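Local atomic coordinates of abietadiene synthase, chloroplastic (PDB entry 3S9V), a protein that belongs to the terpene synthases of plants, large and mostly helical enzymes, and is found in the chloroplast of Abies grandis. Residues K468-L482 with K773-A785. Sequence-based numbering, arbitrary orientation.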
# COMPACT_ATOMS: atom_id res chain seq x y z
N LYS A 468 -3.74 16.59 -2.21
CA LYS A 468 -5.01 17.17 -2.61
C LYS A 468 -4.82 18.16 -3.77
O LYS A 468 -5.54 18.09 -4.77
CB LYS A 468 -5.68 17.86 -1.42
CG LYS A 468 -6.12 16.90 -0.33
CD LYS A 468 -6.86 17.61 0.80
CE LYS A 468 -7.42 16.62 1.81
NZ LYS A 468 -8.06 17.31 2.96
N LEU A 469 -3.86 19.05 -3.63
CA LEU A 469 -3.59 20.03 -4.68
C LEU A 469 -3.22 19.34 -5.99
O LEU A 469 -3.67 19.74 -7.07
CB LEU A 469 -2.46 20.97 -4.26
CG LEU A 469 -2.78 22.04 -3.21
CD1 LEU A 469 -1.50 22.71 -2.73
CD2 LEU A 469 -3.72 23.07 -3.81
N ASP A 470 -2.41 18.29 -5.90
CA ASP A 470 -1.96 17.58 -7.09
C ASP A 470 -3.08 16.77 -7.72
O ASP A 470 -3.21 16.73 -8.94
CB ASP A 470 -0.77 16.67 -6.75
CG ASP A 470 -0.05 16.15 -8.00
OD1 ASP A 470 0.35 16.97 -8.86
OD2 ASP A 470 0.13 14.91 -8.12
N PHE A 471 -3.90 16.15 -6.88
CA PHE A 471 -5.01 15.35 -7.38
C PHE A 471 -6.03 16.19 -8.13
O PHE A 471 -6.53 15.78 -9.18
CB PHE A 471 -5.70 14.61 -6.23
CG PHE A 471 -6.80 13.69 -6.68
CD1 PHE A 471 -8.07 14.17 -6.94
CD2 PHE A 471 -6.55 12.32 -6.85
CE1 PHE A 471 -9.09 13.32 -7.36
CE2 PHE A 471 -7.56 11.46 -7.27
CZ PHE A 471 -8.83 11.96 -7.53
N ASN A 472 -6.35 17.37 -7.59
CA ASN A 472 -7.31 18.25 -8.25
C ASN A 472 -6.72 18.88 -9.51
O ASN A 472 -7.42 19.06 -10.50
CB ASN A 472 -7.80 19.34 -7.29
CG ASN A 472 -8.64 18.77 -6.16
OD1 ASN A 472 -9.36 17.79 -6.33
ND2 ASN A 472 -8.57 19.40 -4.99
N LYS A 473 -5.44 19.21 -9.47
CA LYS A 473 -4.78 19.80 -10.63
C LYS A 473 -4.82 18.82 -11.79
O LYS A 473 -5.04 19.20 -12.94
CB LYS A 473 -3.32 20.15 -10.33
CG LYS A 473 -2.50 20.51 -11.56
CD LYS A 473 -1.01 20.57 -11.25
CE LYS A 473 -0.19 20.72 -12.52
NZ LYS A 473 1.27 20.61 -12.23
N VAL A 474 -4.60 17.54 -11.48
CA VAL A 474 -4.61 16.49 -12.50
C VAL A 474 -6.04 16.24 -13.03
O VAL A 474 -6.26 16.15 -14.24
CB VAL A 474 -4.05 15.16 -11.92
CG1 VAL A 474 -4.17 14.05 -12.95
CG2 VAL A 474 -2.61 15.35 -11.52
N GLN A 475 -6.98 16.13 -12.10
CA GLN A 475 -8.38 15.89 -12.44
C GLN A 475 -8.93 17.03 -13.30
O GLN A 475 -9.78 16.81 -14.16
CB GLN A 475 -9.20 15.74 -11.16
CG GLN A 475 -10.67 15.46 -11.39
CD GLN A 475 -11.48 15.52 -10.11
OE1 GLN A 475 -11.61 16.59 -9.50
NE2 GLN A 475 -12.02 14.39 -9.69
N SER A 476 -8.44 18.24 -13.06
CA SER A 476 -8.89 19.40 -13.83
C SER A 476 -8.46 19.24 -15.28
O SER A 476 -9.26 19.43 -16.20
CB SER A 476 -8.29 20.67 -13.24
OG SER A 476 -8.70 21.81 -13.99
N ILE A 477 -7.20 18.88 -15.48
CA ILE A 477 -6.65 18.67 -16.81
C ILE A 477 -7.41 17.55 -17.53
O ILE A 477 -7.65 17.62 -18.73
CB ILE A 477 -5.16 18.29 -16.72
CG1 ILE A 477 -4.35 19.50 -16.22
CG2 ILE A 477 -4.67 17.79 -18.07
CD1 ILE A 477 -2.88 19.20 -15.98
N HIS A 478 -7.81 16.52 -16.77
CA HIS A 478 -8.55 15.38 -17.30
C HIS A 478 -9.96 15.76 -17.77
O HIS A 478 -10.45 15.20 -18.74
CB HIS A 478 -8.64 14.26 -16.25
CG HIS A 478 -7.37 13.49 -16.06
ND1 HIS A 478 -7.22 12.52 -15.11
CD2 HIS A 478 -6.18 13.55 -16.72
CE1 HIS A 478 -6.00 12.01 -15.18
NE2 HIS A 478 -5.35 12.62 -16.16
N GLN A 479 -10.60 16.70 -17.08
CA GLN A 479 -11.94 17.15 -17.45
C GLN A 479 -11.90 17.88 -18.78
O GLN A 479 -12.86 17.84 -19.55
CB GLN A 479 -12.50 18.06 -16.37
CG GLN A 479 -12.64 17.36 -15.04
CD GLN A 479 -13.07 18.29 -13.94
OE1 GLN A 479 -12.54 19.39 -13.80
NE2 GLN A 479 -14.03 17.85 -13.14
N THR A 480 -10.79 18.55 -19.05
CA THR A 480 -10.61 19.27 -20.31
C THR A 480 -10.49 18.23 -21.41
O THR A 480 -11.26 18.23 -22.37
CB THR A 480 -9.34 20.13 -20.28
OG1 THR A 480 -9.47 21.15 -19.29
CG2 THR A 480 -9.08 20.77 -21.63
N GLU A 481 -9.51 17.33 -21.26
CA GLU A 481 -9.28 16.28 -22.24
C GLU A 481 -10.56 15.53 -22.59
O GLU A 481 -10.81 15.20 -23.76
CB GLU A 481 -8.24 15.28 -21.71
CG GLU A 481 -6.86 15.89 -21.48
CD GLU A 481 -5.84 14.88 -20.96
OE1 GLU A 481 -4.67 15.28 -20.75
OE2 GLU A 481 -6.19 13.70 -20.76
N LEU A 482 -11.36 15.25 -21.57
CA LEU A 482 -12.61 14.53 -21.76
C LEU A 482 -13.53 15.29 -22.71
O LEU A 482 -14.17 14.69 -23.58
CB LEU A 482 -13.31 14.33 -20.42
CG LEU A 482 -14.64 13.58 -20.51
CD1 LEU A 482 -14.40 12.22 -21.11
CD2 LEU A 482 -15.27 13.46 -19.13
N LYS A 773 -20.25 3.84 -12.47
CA LYS A 773 -20.69 5.22 -12.28
C LYS A 773 -19.89 5.88 -11.14
O LYS A 773 -19.38 6.99 -11.26
CB LYS A 773 -22.19 5.23 -11.94
CG LYS A 773 -22.84 6.60 -11.81
CD LYS A 773 -22.99 7.29 -13.15
CE LYS A 773 -23.74 8.62 -13.01
NZ LYS A 773 -23.90 9.34 -14.31
N GLU A 774 -19.77 5.15 -10.03
CA GLU A 774 -19.05 5.62 -8.85
C GLU A 774 -17.56 5.87 -9.12
O GLU A 774 -17.00 6.86 -8.66
CB GLU A 774 -19.22 4.60 -7.71
CG GLU A 774 -18.51 4.92 -6.40
CD GLU A 774 -19.04 6.18 -5.74
OE1 GLU A 774 -20.27 6.39 -5.75
OE2 GLU A 774 -18.22 6.96 -5.20
N HIS A 775 -16.94 4.97 -9.87
CA HIS A 775 -15.51 5.11 -10.19
C HIS A 775 -15.26 6.32 -11.06
O HIS A 775 -14.31 7.07 -10.84
CB HIS A 775 -15.01 3.84 -10.87
CG HIS A 775 -15.15 2.61 -10.02
ND1 HIS A 775 -15.29 1.35 -10.55
CD2 HIS A 775 -15.21 2.47 -8.68
CE1 HIS A 775 -15.42 0.48 -9.57
NE2 HIS A 775 -15.38 1.13 -8.42
N VAL A 776 -16.13 6.51 -12.05
CA VAL A 776 -16.03 7.64 -12.96
C VAL A 776 -16.12 8.94 -12.19
O VAL A 776 -15.36 9.88 -12.41
CB VAL A 776 -17.15 7.57 -14.03
CG1 VAL A 776 -17.27 8.89 -14.76
CG2 VAL A 776 -16.84 6.46 -15.03
N LYS A 777 -17.07 8.98 -11.25
CA LYS A 777 -17.26 10.17 -10.44
C LYS A 777 -16.02 10.48 -9.59
O LYS A 777 -15.53 11.61 -9.59
CB LYS A 777 -18.49 9.97 -9.53
CG LYS A 777 -18.91 11.20 -8.75
CD LYS A 777 -20.08 10.90 -7.82
CE LYS A 777 -19.69 9.90 -6.73
NZ LYS A 777 -20.83 9.58 -5.82
N ASN A 778 -15.50 9.46 -8.90
CA ASN A 778 -14.32 9.62 -8.04
C ASN A 778 -13.04 10.02 -8.74
O ASN A 778 -12.19 10.69 -8.15
CB ASN A 778 -14.03 8.33 -7.28
CG ASN A 778 -15.06 8.02 -6.23
OD1 ASN A 778 -15.44 8.89 -5.44
ND2 ASN A 778 -15.51 6.77 -6.19
N CYS A 779 -12.90 9.61 -9.99
CA CYS A 779 -11.69 9.91 -10.73
C CYS A 779 -11.75 11.18 -11.57
O CYS A 779 -10.78 11.93 -11.63
CB CYS A 779 -11.34 8.71 -11.64
SG CYS A 779 -9.86 8.91 -12.66
N LEU A 780 -12.90 11.43 -12.19
CA LEU A 780 -13.01 12.59 -13.07
C LEU A 780 -13.85 13.79 -12.64
O LEU A 780 -13.61 14.89 -13.11
CB LEU A 780 -13.52 12.13 -14.44
CG LEU A 780 -12.79 10.99 -15.16
CD1 LEU A 780 -13.52 10.66 -16.45
CD2 LEU A 780 -11.35 11.38 -15.44
N PHE A 781 -14.82 13.60 -11.75
CA PHE A 781 -15.67 14.72 -11.38
C PHE A 781 -15.56 15.28 -9.97
O PHE A 781 -15.25 16.46 -9.79
CB PHE A 781 -17.12 14.38 -11.71
CG PHE A 781 -17.32 13.98 -13.14
CD1 PHE A 781 -16.83 14.77 -14.18
CD2 PHE A 781 -17.97 12.79 -13.46
CE1 PHE A 781 -16.98 14.39 -15.51
CE2 PHE A 781 -18.12 12.40 -14.79
CZ PHE A 781 -17.62 13.21 -15.82
N GLN A 782 -15.83 14.45 -8.97
CA GLN A 782 -15.77 14.87 -7.57
C GLN A 782 -14.31 15.15 -7.18
O GLN A 782 -13.47 14.25 -7.20
CB GLN A 782 -16.34 13.75 -6.69
CG GLN A 782 -16.84 14.21 -5.34
CD GLN A 782 -18.35 14.09 -5.22
OE1 GLN A 782 -18.91 13.00 -5.33
NE2 GLN A 782 -19.01 15.22 -5.00
N PRO A 783 -13.98 16.41 -6.83
CA PRO A 783 -12.59 16.69 -6.45
C PRO A 783 -12.38 16.31 -4.98
O PRO A 783 -13.35 16.10 -4.25
CB PRO A 783 -12.46 18.20 -6.67
CG PRO A 783 -13.56 18.52 -7.63
CD PRO A 783 -14.69 17.66 -7.11
N VAL A 784 -11.12 16.19 -4.56
CA VAL A 784 -10.83 15.86 -3.17
C VAL A 784 -10.67 17.14 -2.36
O VAL A 784 -10.10 18.12 -2.83
CB VAL A 784 -9.54 15.01 -3.04
CG1 VAL A 784 -9.71 13.70 -3.76
CG2 VAL A 784 -8.34 15.78 -3.58
N ALA A 785 -11.19 17.14 -1.14
CA ALA A 785 -11.12 18.30 -0.26
C ALA A 785 -10.45 17.94 1.07
O ALA A 785 -10.70 18.59 2.08
CB ALA A 785 -12.52 18.86 -0.01
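Val784 lays CG1 over one face of the Phe471 ring, a CH-pi contact 3.9 Å from that methyl to the ring centroid, while Asn778 O lies at the ring's edge. In this mostly helical terpene synthase the last helix runs end-on into helix 461-491, their segment axes at 108°, and its C-terminal tail then turns to follow that helix back toward Lys468. The last helix widens into a pi-type turn, where both Phe781 N and Gln782 N bond to Lys777 O, the latter from five residues on. The Asn472 amide makes two hydrogen bonds to the backbone of Val784: OD1 accepts from N on a lone pair at 3.0 Å, and ND2 gives a nearly straight bond to O at 2.9 Å. In Gln475 a chi1 of -179° and a trans chi2 carry the amide across to where the chain leaves the helix. Its NE2 meets Gln782 O at 2.9 Å, from above the carbonyl plane, and bonds weakly to Cys779 O; Arg435 of helix 430-440 is a second donor to Gln782 O. Leu482 CD2 touches Phe781 CZ. Gln479 NE2 donates to Leu780 O at 3.0 Å, a bent bond (132°) with the oxygen 30° out of the Gln479 amide plane.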